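Local coordinates for protein enoyl-CoA hydratase, EchA12_1 (Mycobacterium marinum M, PDB 3QRE) that probably hydrates the double bond of enoyl-coenzyme A thioesters in fatty acid metabolism, as a trimeric member of the enoyl-CoA hydratase/isomerase (crotonase) family, at residues Pro140-Gln148 with Ala161-Arg169; Leu150-Ala159 with Leu211-Leu221. All blocks are in the same frame, centred on the assembly; numbering follows the deposited sequence.

Contact 1 of 2, residues Pro140-Gln148 with Ala161-Arg169; sequences PCVGIGLTQ and AKFAAVFAR
The ring of Phe167 lies against the start of helix 144-151, with one face over Gly143: CA sits 4.0 Å from the ring centroid, a CH-pi contact 27° off the normal. Thr147 comes at the same ring from its edge, OG1 lying near the ring plane and 3.4 Å from Phe167 CZ. In Phe167 the CG is anti to the carbonyl carbon (chi1 -67°), which brings the ring back to the helix start. At the other end Phe163 meets two side chains. Cys141 approaches obliquely, with SG 4.8 Å from the Phe163 ring centroid in a sulfur-aromatic contact, whereas Leu146 brings CD1 to the edge, its side chain and that of Phe163 crossing at about a right angle. The second methyl of Leu146 turns to Ala165, CD2 to CB 3.8 Å.

Between these rings, strands 141-142 and 162-164 run parallel in the small second sheet of the crotonase fold. Cys141 N donates to Lys162 O at 2.7 Å, Ala164 N to Cys141 O, and Gly143 N to Ala164 O. Cys141 and Phe163 share one face; Val142 and Ala164 share the other. Gly143 leaves the strand with positive phi (62°) as N-cap of the helix. By family resemblance the N-H of Ile144, with that of Ala91, probably forms the oxyanion hole for the thioester carbonyl. Phe201 meets the Phe163 ring, while Ile178 touches Leu146, Thr147 and Phe167.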
loop_
_atom_site.group_PDB
_atom_site.type_symbol
_atom_site.label_atom_id
_atom_site.label_comp_id
_atom_site.label_asym_id
_atom_site.label_seq_id
_atom_site.Cartn_x
_atom_site.Cartn_y
_atom_site.Cartn_z
ATOM N N PRO A 140 -0.367 -22.943 9.922
ATOM C CA PRO A 140 -1.637 -22.222 10.114
ATOM C C PRO A 140 -1.597 -20.935 10.972
ATOM O O PRO A 140 -1.239 -20.955 12.149
ATOM C CB PRO A 140 -2.576 -23.308 10.681
ATOM C CG PRO A 140 -2.036 -24.636 10.039
ATOM C CD PRO A 140 -0.619 -24.356 9.547
ATOM N N CYS A 141 -1.979 -19.826 10.345
ATOM C CA CYS A 141 -1.990 -18.499 10.975
ATOM C C CYS A 141 -3.406 -17.884 10.814
ATOM O O CYS A 141 -3.768 -17.351 9.759
ATOM C CB CYS A 141 -0.911 -17.641 10.311
ATOM S SG CYS A 141 -0.664 -15.971 10.956
ATOM N N VAL A 142 -4.217 -17.979 11.864
ATOM C CA VAL A 142 -5.662 -17.779 11.723
ATOM C C VAL A 142 -6.227 -17.010 12.898
ATOM O O VAL A 142 -5.833 -17.242 14.055
ATOM C CB VAL A 142 -6.413 -19.149 11.573
ATOM C CG1 VAL A 142 -7.941 -18.970 11.558
ATOM C CG2 VAL A 142 -5.944 -19.894 10.304
ATOM N N GLY A 143 -7.165 -16.112 12.601
ATOM C CA GLY A 143 -7.847 -15.361 13.633
ATOM C C GLY A 143 -6.857 -14.509 14.393
ATOM O O GLY A 143 -6.033 -13.783 13.795
ATOM N N ILE A 144 -6.928 -14.612 15.710
ATOM C CA ILE A 144 -6.036 -13.905 16.597
ATOM C C ILE A 144 -4.551 -14.185 16.271
ATOM O O ILE A 144 -3.701 -13.297 16.438
ATOM C CB ILE A 144 -6.388 -14.202 18.071
ATOM C CG1 ILE A 144 -5.279 -13.732 19.027
ATOM C CG2 ILE A 144 -6.652 -15.682 18.232
ATOM C CD1 ILE A 144 -5.792 -12.939 20.255
ATOM N N GLY A 145 -4.257 -15.387 15.780
ATOM C CA GLY A 145 -2.926 -15.708 15.295
ATOM C C GLY A 145 -2.446 -14.845 14.126
ATOM O O GLY A 145 -1.253 -14.510 14.042
ATOM N N LEU A 146 -3.356 -14.490 13.219
ATOM C CA LEU A 146 -3.030 -13.548 12.149
ATOM C C LEU A 146 -2.820 -12.134 12.731
ATOM O O LEU A 146 -1.863 -11.441 12.395
ATOM C CB LEU A 146 -4.131 -13.545 11.080
ATOM C CG LEU A 146 -3.912 -12.538 9.952
ATOM C CD1 LEU A 146 -2.659 -12.884 9.125
ATOM C CD2 LEU A 146 -5.162 -12.469 9.051
ATOM N N THR A 147 -3.713 -11.717 13.620
ATOM C CA THR A 147 -3.540 -10.427 14.279
ATOM C C THR A 147 -2.178 -10.307 14.970
ATOM O O THR A 147 -1.453 -9.328 14.728
ATOM C CB THR A 147 -4.702 -10.120 15.223
ATOM O OG1 THR A 147 -5.911 -10.237 14.479
ATOM C CG2 THR A 147 -4.604 -8.698 15.769
ATOM N N GLN A 148 -1.810 -11.295 15.787
ATOM C CA GLN A 148 -0.514 -11.255 16.455
ATOM C C GLN A 148 0.686 -11.227 15.496
ATOM O O GLN A 148 1.651 -10.513 15.765
ATOM C CB GLN A 148 -0.329 -12.409 17.446
ATOM C CG GLN A 148 -0.627 -12.024 18.898
ATOM C CD GLN A 148 0.254 -10.892 19.489
ATOM O OE1 GLN A 148 1.200 -10.349 18.872
ATOM N NE2 GLN A 148 -0.086 -10.529 20.704
ATOM N N ALA A 161 2.173 -22.403 4.096
ATOM C CA ALA A 161 1.504 -22.077 5.366
ATOM C C ALA A 161 0.172 -21.366 5.096
ATOM O O ALA A 161 0.111 -20.473 4.256
ATOM C CB ALA A 161 2.391 -21.247 6.241
ATOM N N LYS A 162 -0.890 -21.799 5.777
ATOM C CA LYS A 162 -2.246 -21.261 5.570
ATOM C C LYS A 162 -2.574 -20.056 6.454
ATOM O O LYS A 162 -2.291 -20.058 7.666
ATOM C CB LYS A 162 -3.323 -22.329 5.800
ATOM C CG LYS A 162 -3.217 -23.565 4.876
ATOM C CD LYS A 162 -4.608 -24.047 4.451
ATOM C CE LYS A 162 -4.521 -25.083 3.341
ATOM N NZ LYS A 162 -4.040 -26.398 3.870
ATOM N N PHE A 163 -3.193 -19.047 5.837
ATOM C CA PHE A 163 -3.654 -17.865 6.553
ATOM C C PHE A 163 -5.136 -17.708 6.335
ATOM O O PHE A 163 -5.641 -18.029 5.256
ATOM C CB PHE A 163 -2.968 -16.602 6.016
ATOM C CG PHE A 163 -1.474 -16.624 6.107
ATOM C CD1 PHE A 163 -0.820 -15.814 7.014
ATOM C CD2 PHE A 163 -0.716 -17.451 5.275
ATOM C CE1 PHE A 163 0.579 -15.824 7.111
ATOM C CE2 PHE A 163 0.666 -17.463 5.368
ATOM C CZ PHE A 163 1.317 -16.642 6.285
ATOM N N ALA A 164 -5.834 -17.211 7.346
ATOM C CA ALA A 164 -7.240 -16.845 7.183
ATOM C C ALA A 164 -7.611 -15.783 8.191
ATOM O O ALA A 164 -7.339 -15.929 9.389
ATOM C CB ALA A 164 -8.157 -18.049 7.323
ATOM N N ALA A 165 -8.218 -14.714 7.691
ATOM C CA ALA A 165 -8.747 -13.648 8.534
ATOM C C ALA A 165 -10.188 -14.003 8.990
ATOM O O ALA A 165 -11.155 -13.335 8.618
ATOM C CB ALA A 165 -8.698 -12.298 7.783
ATOM N N VAL A 166 -10.305 -15.077 9.776
ATOM C CA VAL A 166 -11.589 -15.582 10.302
ATOM C C VAL A 166 -11.726 -15.162 11.757
ATOM O O VAL A 166 -10.850 -15.437 12.573
ATOM C CB VAL A 166 -11.692 -17.127 10.212
ATOM C CG1 VAL A 166 -12.910 -17.640 10.957
ATOM C CG2 VAL A 166 -11.776 -17.568 8.759
ATOM N N PHE A 167 -12.837 -14.488 12.059
ATOM C CA PHE A 167 -13.044 -13.800 13.330
ATOM C C PHE A 167 -14.491 -13.842 13.754
ATOM O O PHE A 167 -15.396 -13.858 12.920
ATOM C CB PHE A 167 -12.630 -12.319 13.236
ATOM C CG PHE A 167 -11.163 -12.118 13.052
ATOM C CD1 PHE A 167 -10.308 -12.094 14.158
ATOM C CD2 PHE A 167 -10.621 -12.000 11.775
ATOM C CE1 PHE A 167 -8.932 -11.920 13.986
ATOM C CE2 PHE A 167 -9.245 -11.833 11.599
ATOM C CZ PHE A 167 -8.401 -11.807 12.693
ATOM N N ALA A 168 -14.687 -13.862 15.070
ATOM C CA ALA A 168 -15.979 -13.590 15.671
ATOM C C ALA A 168 -16.157 -12.062 15.727
ATOM O O ALA A 168 -15.202 -11.305 15.452
ATOM C CB ALA A 168 -16.027 -14.199 17.084
ATOM N N ARG A 169 -17.364 -11.608 16.071
ATOM C CA ARG A 169 -17.630 -10.174 16.214
ATOM C C ARG A 169 -16.567 -9.483 17.082
ATOM O O ARG A 169 -16.082 -8.406 16.732
ATOM C CB ARG A 169 -19.034 -9.921 16.781
ATOM C CG ARG A 169 -19.518 -8.488 16.586
ATOM C CD ARG A 169 -20.767 -8.125 17.429
ATOM N NE ARG A 169 -21.130 -6.718 17.237
ATOM C CZ ARG A 169 -21.865 -6.261 16.217
ATOM N NH1 ARG A 169 -22.331 -7.099 15.306
ATOM N NH2 ARG A 169 -22.142 -4.963 16.105
#

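Contact 2 of 2, residues Leu150-Ala159 with Leu211-Leu221; sequences LMCDVRFAAA and LVKEVVTPEQL
Arg155 supplies the side-chain hydrogen bond that crosses between 150-159 and 211-221: NE donates to Leu211 O at 2.8 Å, with the acceptor nearly in the guanidinium plane. Bent at chi3 (-67°), the chain curls back so that NH1 bonds Cys152 O at 2.7 Å, from above that carbonyl's plane, and also Ala149 O. Three backbone carbonyls thus take its N-H groups and fix how the buried guanidinium is turned.

Backbone bonds carry the pairing onward. Lys213 N donates to Arg155 O, Ala157 N to Glu214 O, Val216 N to Ala157 O, and Ala159 N to Val216 O at 2.8 Å. Strand 214-216 is thereby added in parallel to 154-158 as the outermost strand, within this chain, of the larger sheet of the crotonase fold, the axes of these two short strand segments making 33°.

Side-chain contacts lie on both faces. Lys213 and Glu214 run alongside the Phe156 ring in the same direction; Lys213 CE reaches Phe156 CZ at 3.6 Å, and the Glu214 carboxylate stands at 90° to the ring. The charged ends go further: Glu214 to Arg224, Lys213 to Asp193 of the third subunit. Leu221 sets CD1 3.8 Å from Phe156 CB and CD2 beside Ala158 CB. On the other face Ala157 CB meets Val212 CG2 at 3.9 Å, and Val215 CG1 lies 3.5 Å from Ala159 CA. Before the strands begin, Leu150 and Leu211 touch through their CD2 methyls.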
loop_
_atom_site.group_PDB
_atom_site.type_symbol
_atom_site.label_atom_id
_atom_site.label_comp_id
_atom_site.label_asym_id
_atom_site.label_seq_id
_atom_site.Cartn_x
_atom_site.Cartn_y
_atom_site.Cartn_z
ATOM N N LEU A 150 0.704 -10.048 12.455
ATOM C CA LEU A 150 0.723 -8.748 11.780
ATOM C C LEU A 150 1.162 -7.612 12.676
ATOM O O LEU A 150 1.585 -6.571 12.166
ATOM C CB LEU A 150 -0.646 -8.433 11.166
ATOM C CG LEU A 150 -1.184 -9.371 10.075
ATOM C CD1 LEU A 150 -2.433 -8.764 9.462
ATOM C CD2 LEU A 150 -0.137 -9.664 8.980
ATOM N N MET A 151 1.084 -7.804 14.000
ATOM C CA MET A 151 1.586 -6.792 14.962
ATOM C C MET A 151 3.122 -6.808 15.051
ATOM O O MET A 151 3.759 -5.827 15.509
ATOM C CB MET A 151 0.964 -6.950 16.378
ATOM C CG MET A 151 -0.524 -6.685 16.429
ATOM S SD MET A 151 -0.995 -5.029 15.781
ATOM C CE MET A 151 -2.798 -5.258 15.901
ATOM N N CYS A 152 3.706 -7.915 14.610
ATOM C CA CYS A 152 5.148 -8.040 14.602
ATOM C C CYS A 152 5.790 -7.103 13.573
ATOM O O CYS A 152 5.145 -6.648 12.638
ATOM C CB CYS A 152 5.566 -9.508 14.377
ATOM S SG CYS A 152 5.010 -10.594 15.715
ATOM N N ASP A 153 7.067 -6.807 13.765
ATOM C CA ASP A 153 7.777 -5.900 12.861
ATOM C C ASP A 153 7.955 -6.514 11.482
ATOM O O ASP A 153 7.712 -5.861 10.470
ATOM C CB ASP A 153 9.128 -5.531 13.482
ATOM C CG ASP A 153 8.956 -4.780 14.781
ATOM O OD1 ASP A 153 8.708 -3.585 14.709
ATOM O OD2 ASP A 153 9.019 -5.351 15.881
ATOM N N VAL A 154 8.393 -7.776 11.456
ATOM C CA VAL A 154 8.748 -8.463 10.208
ATOM C C VAL A 154 8.279 -9.901 10.272
ATOM O O VAL A 154 8.371 -10.546 11.335
ATOM C CB VAL A 154 10.277 -8.402 9.928
ATOM C CG1 VAL A 154 10.604 -9.039 8.603
ATOM C CG2 VAL A 154 10.779 -6.949 9.934
ATOM N N ARG A 155 7.756 -10.389 9.142
ATOM C CA ARG A 155 7.243 -11.753 9.032
ATOM C C ARG A 155 7.939 -12.592 7.939
ATOM O O ARG A 155 8.034 -12.179 6.771
ATOM C CB ARG A 155 5.738 -11.725 8.766
ATOM C CG ARG A 155 4.860 -11.318 9.973
ATOM C CD ARG A 155 3.497 -10.749 9.511
ATOM N NE ARG A 155 3.655 -9.469 8.798
ATOM C CZ ARG A 155 3.986 -8.322 9.384
ATOM N NH1 ARG A 155 4.158 -8.251 10.703
ATOM N NH2 ARG A 155 4.134 -7.238 8.661
ATOM N N PHE A 156 8.402 -13.782 8.329
ATOM C CA PHE A 156 8.808 -14.819 7.395
ATOM C C PHE A 156 7.781 -15.926 7.475
ATOM O O PHE A 156 7.215 -16.178 8.545
ATOM C CB PHE A 156 10.189 -15.361 7.734
ATOM C CG PHE A 156 11.289 -14.386 7.466
ATOM C CD1 PHE A 156 11.873 -14.318 6.215
ATOM C CD2 PHE A 156 11.713 -13.510 8.459
ATOM C CE1 PHE A 156 12.884 -13.410 5.947
ATOM C CE2 PHE A 156 12.738 -12.570 8.210
ATOM C CZ PHE A 156 13.324 -12.521 6.944
ATOM N N ALA A 157 7.517 -16.575 6.347
ATOM C CA ALA A 157 6.552 -17.649 6.337
ATOM C C ALA A 157 7.109 -18.866 5.617
ATOM O O ALA A 157 7.832 -18.732 4.615
ATOM C CB ALA A 157 5.279 -17.193 5.688
ATOM N N ALA A 158 6.761 -20.043 6.131
ATOM C CA ALA A 158 7.056 -21.293 5.460
ATOM C C ALA A 158 6.158 -21.433 4.243
ATOM O O ALA A 158 4.968 -21.099 4.311
ATOM C CB ALA A 158 6.854 -22.469 6.416
ATOM N N ALA A 159 6.731 -21.931 3.144
ATOM C CA ALA A 159 5.992 -22.315 1.949
ATOM C C ALA A 159 4.803 -23.222 2.279
ATOM O O ALA A 159 4.927 -24.143 3.074
ATOM C CB ALA A 159 6.948 -23.001 0.914
ATOM N N LEU A 211 1.723 -9.024 3.089
ATOM C CA LEU A 211 1.504 -9.446 4.473
ATOM C C LEU A 211 2.735 -10.165 5.030
ATOM O O LEU A 211 2.859 -10.356 6.222
ATOM C CB LEU A 211 0.263 -10.327 4.562
ATOM C CG LEU A 211 -1.027 -9.525 4.401
ATOM C CD1 LEU A 211 -2.244 -10.433 4.286
ATOM C CD2 LEU A 211 -1.192 -8.481 5.557
ATOM N N VAL A 212 3.647 -10.544 4.148
ATOM C CA VAL A 212 4.799 -11.344 4.523
ATOM C C VAL A 212 6.003 -10.836 3.740
ATOM O O VAL A 212 5.868 -10.483 2.577
ATOM C CB VAL A 212 4.493 -12.856 4.229
ATOM C CG1 VAL A 212 5.690 -13.598 3.718
ATOM C CG2 VAL A 212 3.913 -13.533 5.462
ATOM N N LYS A 213 7.172 -10.784 4.369
ATOM C CA LYS A 213 8.362 -10.239 3.699
ATOM C C LYS A 213 8.931 -11.251 2.695
ATOM O O LYS A 213 9.423 -10.867 1.612
ATOM C CB LYS A 213 9.432 -9.836 4.719
ATOM C CG LYS A 213 10.882 -9.882 4.209
ATOM C CD LYS A 213 11.893 -9.517 5.309
ATOM C CE LYS A 213 13.361 -9.628 4.837
ATOM N NZ LYS A 213 13.640 -8.747 3.666
ATOM N N GLU A 214 8.856 -12.535 3.046
ATOM C CA GLU A 214 9.559 -13.551 2.283
ATOM C C GLU A 214 9.063 -14.936 2.658
ATOM O O GLU A 214 8.857 -15.238 3.858
ATOM C CB GLU A 214 11.051 -13.416 2.569
ATOM C CG GLU A 214 11.996 -14.218 1.712
ATOM C CD GLU A 214 13.450 -13.990 2.117
ATOM O OE1 GLU A 214 13.909 -12.818 2.105
ATOM O OE2 GLU A 214 14.133 -14.984 2.453
ATOM N N VAL A 215 8.843 -15.759 1.625
ATOM C CA VAL A 215 8.504 -17.176 1.800
ATOM C C VAL A 215 9.758 -18.049 1.637
ATOM O O VAL A 215 10.459 -17.958 0.629
ATOM C CB VAL A 215 7.422 -17.638 0.775
ATOM C CG1 VAL A 215 7.064 -19.122 0.984
ATOM C CG2 VAL A 215 6.182 -16.765 0.877
ATOM N N VAL A 216 10.042 -18.884 2.622
ATOM C CA VAL A 216 11.132 -19.861 2.498
ATOM C C VAL A 216 10.586 -21.282 2.691
ATOM O O VAL A 216 9.439 -21.444 3.138
ATOM C CB VAL A 216 12.280 -19.611 3.528
ATOM C CG1 VAL A 216 12.945 -18.274 3.285
ATOM C CG2 VAL A 216 11.767 -19.715 4.950
ATOM N N THR A 217 11.392 -22.295 2.351
ATOM C CA THR A 217 11.060 -23.705 2.639
ATOM C C THR A 217 10.879 -23.922 4.142
ATOM O O THR A 217 11.492 -23.197 4.934
ATOM C CB THR A 217 12.185 -24.664 2.182
ATOM O OG1 THR A 217 13.404 -24.350 2.886
ATOM C CG2 THR A 217 12.402 -24.571 0.676
ATOM N N PRO A 218 10.046 -24.911 4.546
ATOM C CA PRO A 218 9.868 -25.156 5.989
ATOM C C PRO A 218 11.192 -25.391 6.740
ATOM O O PRO A 218 11.392 -24.821 7.819
ATOM C CB PRO A 218 8.951 -26.388 6.025
ATOM C CG PRO A 218 8.124 -26.239 4.760
ATOM C CD PRO A 218 9.126 -25.736 3.738
ATOM N N GLU A 219 12.100 -26.171 6.159
ATOM C CA GLU A 219 13.405 -26.445 6.785
ATOM C C GLU A 219 14.214 -25.161 7.014
ATOM O O GLU A 219 14.922 -25.047 8.023
ATOM C CB GLU A 219 14.226 -27.454 5.961
ATOM N N GLN A 220 14.103 -24.200 6.095
ATOM C CA GLN A 220 14.922 -22.993 6.150
ATOM C C GLN A 220 14.278 -21.825 6.922
ATOM O O GLN A 220 14.905 -20.785 7.080
ATOM C CB GLN A 220 15.347 -22.555 4.736
ATOM N N LEU A 221 13.055 -22.003 7.429
ATOM C CA LEU A 221 12.329 -20.919 8.136
ATOM C C LEU A 221 13.027 -20.288 9.354
ATOM O O LEU A 221 13.201 -19.060 9.414
ATOM C CB LEU A 221 10.910 -21.355 8.517
ATOM C CG LEU A 221 10.030 -20.277 9.177
ATOM C CD1 LEU A 221 9.802 -19.068 8.262
ATOM C CD2 LEU A 221 8.708 -20.880 9.619
#

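Overall arrangement
Contact 1 and contact 2 alternate along the chain, their centres about 15 Å apart. Helix 144-151 serves both: contact 1 holds its start, which probably gives an oxyanion-hole N-H to the active site, while contact 2 meets its end at Leu150. The strands join them again, since 154-158 of the larger sheet is followed directly by 162-164 of the smaller one. The two contacts touch where Phe163 CZ lies 4.0 Å from Ala157 CB and 4.1 Å from Val212 CG2, so the ring links the two sheets. They also face different neighbours: Val166 packs on Tyr235 of the second subunit, and Lys213 pairs with Asp193 of the third, consistent with the trimeric core of crotonases.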